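Local coordinates for uncharacterized protein (Plasmodium falciparum, PDB 1ZSO), which is of unknown function but probably binds zinc, like other eukaryotic CXXC-motif zinc-binding proteins, at residues C28-L33 with F52-I57; Y32-N37 with R102-F107; S80-V85 with R110-I115. All coordinates share one frame; numbering follows the deposited sequence.

Contact 1: C28-L33 with F52-I57; sequences CDDEYL and FRKTDI
D30 meets K54 and T55 in a partly buried contact between two loops, each built on a type I beta turn: D29 to Y32 follows strand 23-27, and R53 to D56 follows strand 46-52. The D30 side chain lies across both neighbours, its CB 3.6 Å from T55 CG2 and its OD1 3.4 Å from K54 CD. Bends at chi2 and chi3 bring the K54 chain slantwise past the D30 carboxylate, yet the ion pair stays long, with NZ 3.9 Å from D30 OD1. The ammonium is held more closely through a water, which accepts from K54 NZ and donates to D29 O, tying this turn to the other. Further along, the aliphatic part of R53 passes beside the backbone of the first turn, CG 3.3 Å from Y32 O, while its guanidinium turns back to its own loop. There D56 secures the second turn: R53 NE meets the syn lone pair of D56 OD1, and R53 NH2 makes a salt bridge to D56 OD2 at 2.7 Å, though poorly angled as a hydrogen bond. Y79 of the second subunit packs on L33 and R53, so the dimer partner borders this corner. R53 N reaches D56 OD2 from above the carboxylate plane, 3.0 Å away and almost straight, at 178°.

Contact 2: Y32-N37 with R102-F107; sequences YLWIFN and RDFASF
F104 touches W34 at the rim of the six-membered ring: F104 CD2 lies 4.2 Å from W34 CH2, near the planes of both rings, so the two meet edge to edge. With CG anti to its backbone nitrogen (chi1 -167°), F104 is carried toward the outer end of the indole. Its other side chain contacts include C28, in the loop before strand 34-40, and I16 on the adjoining strand 9-21. A105 comes next, and its methyl packs obliquely against the same corner of the indole, CB 3.5 Å from W34 CH2. F104 and A105 both face V14 of strand 9-21, which makes them a classic beta bulge; the extra residue lets two consecutive side chains point toward W34. The contact lies between two facing sheets whose strands cross steeply, strand 102-107 belonging to the six-stranded antiparallel sheet and strand 34-37 to the three-stranded one. The segment axes come no closer than 11.8 Å and cross at -67°, a gap bridged by side chains alone. F107 fills it between W34 and F36. Its edge is driven at the face of W34, CZ 3.7 Å from W34 CE3, the ring planes standing at 81° in a T-shaped pair. Y32 CD2 sits over the opposite face of that indole, which is thereby sandwiched between a tyrosine and a phenylalanine. The roles reverse toward F36, whose edge points into the face of F107, with centroids 5.4 Å apart. F52 of strand 46-52 also packs on F107, and L114 of strand 112-117 touches both F107 and F36.

Contact 3: S80-V85 with R110-I115; sequences STINFV and RGIELI
T81 and R110 form an antiparallel hydrogen-bonded pair, with T81 N to R110 O and R110 N to T81 O both 2.9 Å long, after which the 110-115 segment leaves the sheet at G111. This is the end of a beta ladder: strands 80-85 and 102-110 are neighbours in the six-stranded antiparallel sheet, and the chain then crosses through G111 into strand 112-117 of the three-stranded sheet that packs against it. G111 has a positive phi of 87°, and its CA lies 3.7 Å from S80 OG, so the backbone runs close against the serine. R110 O, already bonded to T81 N, also has a close but bent CA-H...O contact from S80 CA at 3.1 Å. On the sheet face that carries T81 and R110, the two side chains run alongside each other in the same direction, T81 OG1 3.5 Å from R110 CB; the extended arginine then leads away from strand 80-85. The I112 side chain faces strand 80-85, its CG1 resting 3.7 Å from S80 CB and its CD1 against the start of T81. I82 extends this apolar seam between the sheets: it crosses I112 at about a right angle, CG1 to I112 CD1 3.9 Å, and sends its own CD1 to L114 CD2. I71 on strand 69-71 and I38 on strand 34-40 also pack on I112, and F107 touches both I82 and L114. At the polar end, a water joins S80 to G111, donating to G111 O at 3.0 Å and lying 3.2 Å from S80 OG.

Contact 2 lies deepest, near the centre of the chain, and is wholly aromatic and apolar; contact 3, also buried, combines sheet hydrogen bonding with an aliphatic seam; contact 1 is partly exposed, and its chemistry turns to charge, a bridging water and bonds within a turn. Contacts 2 and 3 both pack the six-stranded sheet on the three-stranded one by side chains; probable hydrogen bonds join them within each sheet, V85 N to S106 O in the first and I115 N to N37 O in the second. Contact 1 shares Y32 and L33 with contact 2 and closes one end of the same core, where F52 packs on F36, F107 and I82. The aliphatic chain of K54 reaches F84, linking contacts 1 and 3.

Contact 1: C28-L33 with F52-I57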
loop_
_atom_site.group_PDB
_atom_site.type_symbol
_atom_site.label_atom_id
_atom_site.label_comp_id
_atom_site.label_asym_id
_atom_site.label_seq_id
_atom_site.Cartn_x
_atom_site.Cartn_y
_atom_site.Cartn_z
ATOM N N CYS B 28 20.111 -4.870 -4.859
ATOM C CA CYS B 28 19.192 -3.747 -4.915
ATOM C C CYS B 28 19.264 -2.853 -3.676
ATOM O O CYS B 28 19.874 -3.214 -2.674
ATOM C CB CYS B 28 17.792 -4.255 -5.141
ATOM S SG CYS B 28 17.313 -5.588 -4.057
ATOM N N ASP B 29 18.670 -1.666 -3.763
ATOM C CA ASP B 29 18.757 -0.691 -2.685
ATOM C C ASP B 29 17.395 -0.507 -2.004
ATOM O O ASP B 29 16.503 -1.324 -2.166
ATOM C CB ASP B 29 19.294 0.637 -3.239
ATOM C CG ASP B 29 18.262 1.392 -4.101
ATOM O OD1 ASP B 29 18.290 2.649 -4.090
ATOM O OD2 ASP B 29 17.416 0.746 -4.775
ATOM N N ASP B 30 17.250 0.574 -1.247
ATOM C CA ASP B 30 16.014 0.875 -0.518
ATOM C C ASP B 30 14.871 1.273 -1.423
ATOM O O ASP B 30 13.716 1.136 -1.040
ATOM C CB ASP B 30 16.250 1.996 0.479
ATOM C CG ASP B 30 17.011 1.538 1.708
ATOM O OD1 ASP B 30 17.411 0.358 1.754
ATOM O OD2 ASP B 30 17.206 2.365 2.635
ATOM N N GLU B 31 15.210 1.779 -2.609
ATOM C CA GLU B 31 14.241 2.129 -3.643
ATOM C C GLU B 31 13.620 0.872 -4.291
ATOM O O GLU B 31 12.605 0.960 -4.954
ATOM C CB GLU B 31 14.900 3.003 -4.743
ATOM C CG GLU B 31 15.653 4.262 -4.252
ATOM C CD GLU B 31 16.468 4.985 -5.377
ATOM O OE1 GLU B 31 15.997 5.020 -6.548
ATOM O OE2 GLU B 31 17.573 5.539 -5.087
ATOM N N TYR B 32 14.217 -0.298 -4.101
ATOM C CA TYR B 32 13.767 -1.451 -4.819
ATOM C C TYR B 32 12.249 -1.651 -4.639
ATOM O O TYR B 32 11.683 -1.593 -3.516
ATOM C CB TYR B 32 14.553 -2.728 -4.428
ATOM C CG TYR B 32 14.137 -3.900 -5.275
ATOM C CD1 TYR B 32 14.618 -4.055 -6.550
ATOM C CD2 TYR B 32 13.156 -4.783 -4.837
ATOM C CE1 TYR B 32 14.180 -5.108 -7.354
ATOM C CE2 TYR B 32 12.714 -5.806 -5.620
ATOM C CZ TYR B 32 13.246 -5.983 -6.887
ATOM O OH TYR B 32 12.781 -7.009 -7.688
ATOM N N LEU B 33 11.595 -1.893 -5.772
ATOM C CA LEU B 33 10.148 -2.104 -5.789
ATOM C C LEU B 33 9.782 -3.568 -5.675
ATOM O O LEU B 33 9.898 -4.305 -6.670
ATOM C CB LEU B 33 9.523 -1.538 -7.060
ATOM C CG LEU B 33 8.017 -1.498 -6.897
ATOM C CD1 LEU B 33 7.702 -0.596 -5.723
ATOM C CD2 LEU B 33 7.325 -0.995 -8.147
ATOM N N PHE B 52 5.499 -2.611 -3.023
ATOM C CA PHE B 52 5.947 -1.896 -1.813
ATOM C C PHE B 52 7.439 -1.818 -1.771
ATOM O O PHE B 52 8.100 -2.576 -2.451
ATOM C CB PHE B 52 5.391 -2.545 -0.519
ATOM C CG PHE B 52 5.991 -3.885 -0.197
ATOM C CD1 PHE B 52 7.139 -3.975 0.570
ATOM C CD2 PHE B 52 5.388 -5.040 -0.635
ATOM C CE1 PHE B 52 7.695 -5.169 0.845
ATOM C CE2 PHE B 52 5.938 -6.252 -0.385
ATOM C CZ PHE B 52 7.077 -6.332 0.370
ATOM N N ARG B 53 7.952 -0.901 -0.953
ATOM C CA ARG B 53 9.394 -0.778 -0.630
ATOM C C ARG B 53 9.672 -1.049 0.840
ATOM O O ARG B 53 8.830 -0.776 1.684
ATOM C CB ARG B 53 9.893 0.628 -0.930
ATOM C CG ARG B 53 9.965 0.942 -2.421
ATOM C CD ARG B 53 9.404 2.318 -2.696
ATOM N NE ARG B 53 8.036 2.414 -2.148
ATOM C CZ ARG B 53 6.928 2.069 -2.811
ATOM N NH1 ARG B 53 7.015 1.647 -4.073
ATOM N NH2 ARG B 53 5.735 2.159 -2.214
ATOM N N LYS B 54 10.889 -1.504 1.148
ATOM C CA LYS B 54 11.260 -1.874 2.525
ATOM C C LYS B 54 11.279 -0.641 3.462
ATOM O O LYS B 54 11.427 -0.770 4.659
ATOM C CB LYS B 54 12.641 -2.581 2.533
ATOM C CG LYS B 54 13.817 -1.594 2.589
ATOM C CD LYS B 54 15.039 -2.111 1.895
ATOM C CE LYS B 54 15.995 -2.786 2.821
ATOM N NZ LYS B 54 17.067 -3.518 2.014
ATOM N N THR B 55 11.167 0.559 2.894
ATOM C CA THR B 55 11.234 1.793 3.663
ATOM C C THR B 55 9.844 2.302 3.978
ATOM O O THR B 55 9.714 3.239 4.771
ATOM C CB THR B 55 11.954 2.920 2.870
ATOM O OG1 THR B 55 11.337 3.033 1.611
ATOM C CG2 THR B 55 13.463 2.608 2.648
ATOM N N ASP B 56 8.822 1.701 3.357
ATOM C CA ASP B 56 7.428 2.142 3.564
ATOM C C ASP B 56 7.032 1.923 5.021
ATOM O O ASP B 56 7.367 0.898 5.616
ATOM C CB ASP B 56 6.453 1.414 2.626
ATOM C CG ASP B 56 6.691 1.733 1.157
ATOM O OD1 ASP B 56 7.492 2.640 0.888
ATOM O OD2 ASP B 56 6.058 1.088 0.273
ATOM N N ILE B 57 6.353 2.917 5.614
ATOM C CA ILE B 57 5.990 2.875 7.051
ATOM C C ILE B 57 4.485 2.976 7.216
ATOM O O ILE B 57 3.925 4.053 7.069
ATOM C CB ILE B 57 6.679 4.018 7.861
ATOM C CG1 ILE B 57 8.195 3.864 7.811
ATOM C CG2 ILE B 57 6.221 4.022 9.314
ATOM C CD1 ILE B 57 8.976 5.082 8.315
HETATM O O HOH W 1 16.138 -3.696 -0.537
#

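Contact 2: Y32-N37 with R102-F107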
loop_
_atom_site.group_PDB
_atom_site.type_symbol
_atom_site.label_atom_id
_atom_site.label_comp_id
_atom_site.label_asym_id
_atom_site.label_seq_id
_atom_site.Cartn_x
_atom_site.Cartn_y
_atom_site.Cartn_z
ATOM N N TYR B 32 14.217 -0.298 -4.101
ATOM C CA TYR B 32 13.767 -1.451 -4.819
ATOM C C TYR B 32 12.249 -1.651 -4.639
ATOM O O TYR B 32 11.683 -1.593 -3.516
ATOM C CB TYR B 32 14.553 -2.728 -4.428
ATOM C CG TYR B 32 14.137 -3.900 -5.275
ATOM C CD1 TYR B 32 14.618 -4.055 -6.550
ATOM C CD2 TYR B 32 13.156 -4.783 -4.837
ATOM C CE1 TYR B 32 14.180 -5.108 -7.354
ATOM C CE2 TYR B 32 12.714 -5.806 -5.620
ATOM C CZ TYR B 32 13.246 -5.983 -6.887
ATOM O OH TYR B 32 12.781 -7.009 -7.688
ATOM N N LEU B 33 11.595 -1.893 -5.772
ATOM C CA LEU B 33 10.148 -2.104 -5.789
ATOM C C LEU B 33 9.782 -3.568 -5.675
ATOM O O LEU B 33 9.898 -4.305 -6.670
ATOM C CB LEU B 33 9.523 -1.538 -7.060
ATOM C CG LEU B 33 8.017 -1.498 -6.897
ATOM C CD1 LEU B 33 7.702 -0.596 -5.723
ATOM C CD2 LEU B 33 7.325 -0.995 -8.147
ATOM N N TRP B 34 9.334 -4.001 -4.488
ATOM C CA TRP B 34 8.874 -5.413 -4.329
ATOM C C TRP B 34 7.472 -5.558 -4.897
ATOM O O TRP B 34 6.596 -4.685 -4.668
ATOM C CB TRP B 34 8.897 -5.863 -2.867
ATOM C CG TRP B 34 10.229 -5.823 -2.313
ATOM C CD1 TRP B 34 10.774 -4.837 -1.580
ATOM C CD2 TRP B 34 11.254 -6.801 -2.500
ATOM N NE1 TRP B 34 12.063 -5.146 -1.246
ATOM C CE2 TRP B 34 12.386 -6.351 -1.809
ATOM C CE3 TRP B 34 11.305 -8.038 -3.139
ATOM C CZ2 TRP B 34 13.573 -7.067 -1.786
ATOM C CZ3 TRP B 34 12.483 -8.734 -3.131
ATOM C CH2 TRP B 34 13.594 -8.260 -2.442
ATOM N N ILE B 35 7.293 -6.629 -5.675
ATOM C CA ILE B 35 6.059 -6.922 -6.430
ATOM C C ILE B 35 5.692 -8.396 -6.212
ATOM O O ILE B 35 6.519 -9.325 -6.317
ATOM C CB ILE B 35 6.231 -6.584 -7.904
ATOM C CG1 ILE B 35 6.728 -5.139 -8.039
ATOM C CG2 ILE B 35 4.909 -6.738 -8.673
ATOM C CD1 ILE B 35 7.234 -4.792 -9.380
ATOM N N PHE B 36 4.462 -8.630 -5.828
ATOM C CA PHE B 36 4.042 -9.999 -5.521
ATOM C C PHE B 36 2.625 -10.168 -5.941
ATOM O O PHE B 36 1.849 -9.195 -5.975
ATOM C CB PHE B 36 4.124 -10.270 -4.018
ATOM C CG PHE B 36 5.533 -10.395 -3.496
ATOM C CD1 PHE B 36 6.237 -11.556 -3.679
ATOM C CD2 PHE B 36 6.131 -9.351 -2.817
ATOM C CE1 PHE B 36 7.557 -11.678 -3.211
ATOM C CE2 PHE B 36 7.426 -9.455 -2.350
ATOM C CZ PHE B 36 8.139 -10.629 -2.542
ATOM N N ASN B 37 2.293 -11.411 -6.265
ATOM C CA ASN B 37 0.948 -11.853 -6.116
ATOM C C ASN B 37 0.794 -12.534 -4.752
ATOM O O ASN B 37 1.581 -13.403 -4.365
ATOM C CB ASN B 37 0.554 -12.847 -7.184
ATOM C CG ASN B 37 0.555 -12.284 -8.585
ATOM O OD1 ASN B 37 0.450 -11.083 -8.836
ATOM N ND2 ASN B 37 0.621 -13.204 -9.535
ATOM N N ARG B 102 20.262 -19.179 -3.853
ATOM C CA ARG B 102 20.700 -18.409 -2.694
ATOM C C ARG B 102 19.531 -17.555 -2.157
ATOM O O ARG B 102 18.778 -16.941 -2.914
ATOM C CB ARG B 102 21.974 -17.578 -3.023
ATOM C CG ARG B 102 22.186 -16.276 -2.198
ATOM C CD ARG B 102 23.664 -15.794 -2.079
ATOM N NE ARG B 102 23.806 -14.701 -1.098
ATOM C CZ ARG B 102 24.914 -13.967 -0.877
ATOM N NH1 ARG B 102 26.034 -14.167 -1.579
ATOM N NH2 ARG B 102 24.906 -13.002 0.055
ATOM N N ASP B 103 19.385 -17.564 -0.835
ATOM C CA ASP B 103 18.453 -16.696 -0.161
ATOM C C ASP B 103 18.758 -15.255 -0.511
ATOM O O ASP B 103 19.901 -14.811 -0.403
ATOM C CB ASP B 103 18.539 -16.908 1.351
ATOM C CG ASP B 103 17.917 -18.237 1.795
ATOM O OD1 ASP B 103 17.329 -18.922 0.926
ATOM O OD2 ASP B 103 18.001 -18.586 3.007
ATOM N N PHE B 104 17.728 -14.531 -0.935
ATOM C CA PHE B 104 17.900 -13.178 -1.406
ATOM C C PHE B 104 17.258 -12.175 -0.460
ATOM O O PHE B 104 17.809 -11.108 -0.225
ATOM C CB PHE B 104 17.297 -13.025 -2.814
ATOM C CG PHE B 104 17.692 -11.748 -3.500
ATOM C CD1 PHE B 104 18.976 -11.579 -3.983
ATOM C CD2 PHE B 104 16.793 -10.694 -3.617
ATOM C CE1 PHE B 104 19.363 -10.393 -4.566
ATOM C CE2 PHE B 104 17.183 -9.504 -4.217
ATOM C CZ PHE B 104 18.473 -9.348 -4.673
ATOM N N ALA B 105 16.075 -12.498 0.052
ATOM C CA ALA B 105 15.333 -11.579 0.907
ATOM C C ALA B 105 14.326 -12.362 1.725
ATOM O O ALA B 105 13.712 -13.310 1.214
ATOM C CB ALA B 105 14.652 -10.521 0.081
ATOM N N SER B 106 14.135 -11.983 2.987
ATOM C CA SER B 106 13.118 -12.636 3.810
ATOM C C SER B 106 12.020 -11.640 4.199
ATOM O O SER B 106 12.298 -10.432 4.346
ATOM C CB SER B 106 13.744 -13.230 5.066
ATOM O OG SER B 106 15.061 -13.673 4.792
ATOM N N PHE B 107 10.800 -12.166 4.380
ATOM C CA PHE B 107 9.641 -11.370 4.812
ATOM C C PHE B 107 8.828 -12.057 5.902
ATOM O O PHE B 107 8.538 -13.247 5.807
ATOM C CB PHE B 107 8.711 -11.102 3.645
ATOM C CG PHE B 107 9.400 -10.527 2.441
ATOM C CD1 PHE B 107 10.054 -11.356 1.540
ATOM C CD2 PHE B 107 9.400 -9.168 2.206
ATOM C CE1 PHE B 107 10.710 -10.839 0.468
ATOM C CE2 PHE B 107 10.074 -8.653 1.120
ATOM C CZ PHE B 107 10.709 -9.488 0.250
#

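Contact 3: S80-V85 with R110-I115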
loop_
_atom_site.group_PDB
_atom_site.type_symbol
_atom_site.label_atom_id
_atom_site.label_comp_id
_atom_site.label_asym_id
_atom_site.label_seq_id
_atom_site.Cartn_x
_atom_site.Cartn_y
_atom_site.Cartn_z
ATOM N N SER B 80 -3.803 -7.541 7.757
ATOM C CA SER B 80 -2.792 -8.504 7.366
ATOM C C SER B 80 -1.604 -7.731 6.814
ATOM O O SER B 80 -1.779 -6.703 6.199
ATOM C CB SER B 80 -3.376 -9.468 6.361
ATOM O OG SER B 80 -4.504 -10.133 6.906
ATOM N N THR B 81 -0.398 -8.203 7.096
ATOM C CA THR B 81 0.807 -7.406 6.920
ATOM C C THR B 81 1.976 -8.200 6.287
ATOM O O THR B 81 2.070 -9.421 6.426
ATOM C CB THR B 81 1.308 -6.894 8.279
ATOM O OG1 THR B 81 1.633 -8.017 9.110
ATOM C CG2 THR B 81 0.253 -6.078 8.968
ATOM N N ILE B 82 2.829 -7.466 5.580
ATOM C CA ILE B 82 4.171 -7.932 5.192
ATOM C C ILE B 82 5.226 -6.952 5.691
ATOM O O ILE B 82 5.084 -5.748 5.569
ATOM C CB ILE B 82 4.367 -7.979 3.680
ATOM C CG1 ILE B 82 3.261 -8.773 3.014
ATOM C CG2 ILE B 82 5.733 -8.596 3.386
ATOM C CD1 ILE B 82 3.196 -8.573 1.528
ATOM N N ASN B 83 6.274 -7.479 6.260
ATOM C CA ASN B 83 7.473 -6.702 6.607
ATOM C C ASN B 83 8.691 -7.402 6.011
ATOM O O ASN B 83 8.873 -8.605 6.245
ATOM C CB ASN B 83 7.687 -6.636 8.114
ATOM C CG ASN B 83 7.159 -5.365 8.740
ATOM O OD1 ASN B 83 7.452 -4.252 8.297
ATOM N ND2 ASN B 83 6.421 -5.526 9.823
ATOM N N PHE B 84 9.488 -6.645 5.250
ATOM C CA PHE B 84 10.848 -7.015 4.896
ATOM C C PHE B 84 11.671 -7.144 6.162
ATOM O O PHE B 84 11.572 -6.311 7.074
ATOM C CB PHE B 84 11.476 -5.921 3.986
ATOM C CG PHE B 84 12.945 -6.150 3.663
ATOM C CD1 PHE B 84 13.312 -6.863 2.566
ATOM C CD2 PHE B 84 13.939 -5.614 4.458
ATOM C CE1 PHE B 84 14.624 -7.071 2.278
ATOM C CE2 PHE B 84 15.239 -5.822 4.195
ATOM C CZ PHE B 84 15.608 -6.550 3.104
ATOM N N VAL B 85 12.486 -8.195 6.218
ATOM C CA VAL B 85 13.288 -8.479 7.361
ATOM C C VAL B 85 14.721 -8.137 7.012
ATOM O O VAL B 85 15.288 -8.705 6.077
ATOM C CB VAL B 85 13.208 -9.974 7.763
ATOM C CG1 VAL B 85 14.165 -10.252 8.923
ATOM C CG2 VAL B 85 11.812 -10.375 8.155
ATOM N N ARG B 110 1.927 -11.859 8.071
ATOM C CA ARG B 110 0.872 -12.203 9.015
ATOM C C ARG B 110 -0.486 -12.035 8.317
ATOM O O ARG B 110 -0.920 -10.928 8.030
ATOM C CB ARG B 110 0.912 -11.284 10.215
ATOM C CG ARG B 110 1.929 -11.653 11.331
ATOM C CD ARG B 110 1.592 -10.880 12.658
ATOM N NE ARG B 110 2.501 -11.187 13.791
ATOM C CZ ARG B 110 3.791 -10.821 13.856
ATOM N NH1 ARG B 110 4.366 -10.134 12.868
ATOM N NH2 ARG B 110 4.518 -11.148 14.913
ATOM N N GLY B 111 -1.137 -13.138 8.022
ATOM C CA GLY B 111 -2.401 -13.116 7.341
ATOM C C GLY B 111 -2.273 -13.101 5.829
ATOM O O GLY B 111 -3.271 -12.975 5.101
ATOM N N ILE B 112 -1.069 -13.290 5.343
ATOM C CA ILE B 112 -0.811 -13.153 3.905
ATOM C C ILE B 112 0.180 -14.252 3.486
ATOM O O ILE B 112 1.130 -14.505 4.216
ATOM C CB ILE B 112 -0.177 -11.796 3.563
ATOM C CG1 ILE B 112 -1.200 -10.678 3.578
ATOM C CG2 ILE B 112 0.483 -11.818 2.177
ATOM C CD1 ILE B 112 -0.551 -9.316 3.654
ATOM N N GLU B 113 -0.067 -14.874 2.339
ATOM C CA GLU B 113 0.905 -15.755 1.618
ATOM C C GLU B 113 1.448 -15.139 0.336
ATOM O O GLU B 113 0.679 -14.763 -0.540
ATOM C CB GLU B 113 0.245 -17.019 1.089
ATOM C CG GLU B 113 0.386 -18.216 1.888
ATOM C CD GLU B 113 -0.875 -18.470 2.609
ATOM O OE1 GLU B 113 -1.221 -17.570 3.403
ATOM O OE2 GLU B 113 -1.527 -19.516 2.351
ATOM N N LEU B 114 2.766 -15.094 0.227
ATOM C CA LEU B 114 3.468 -14.671 -0.972
ATOM C C LEU B 114 3.374 -15.802 -1.960
ATOM O O LEU B 114 3.892 -16.853 -1.678
ATOM C CB LEU B 114 4.953 -14.415 -0.668
ATOM C CG LEU B 114 5.195 -13.354 0.413
ATOM C CD1 LEU B 114 6.634 -12.836 0.409
ATOM C CD2 LEU B 114 4.235 -12.212 0.204
ATOM N N ILE B 115 2.692 -15.597 -3.100
ATOM C CA ILE B 115 2.497 -16.664 -4.091
ATOM C C ILE B 115 3.575 -16.581 -5.208
ATOM O O ILE B 115 4.369 -17.514 -5.428
ATOM C CB ILE B 115 1.049 -16.605 -4.684
ATOM C CG1 ILE B 115 -0.005 -16.753 -3.587
ATOM C CG2 ILE B 115 0.819 -17.685 -5.690
ATOM C CD1 ILE B 115 0.011 -18.094 -2.870
HETATM O O HOH W 2 -5.724 -13.055 6.788
#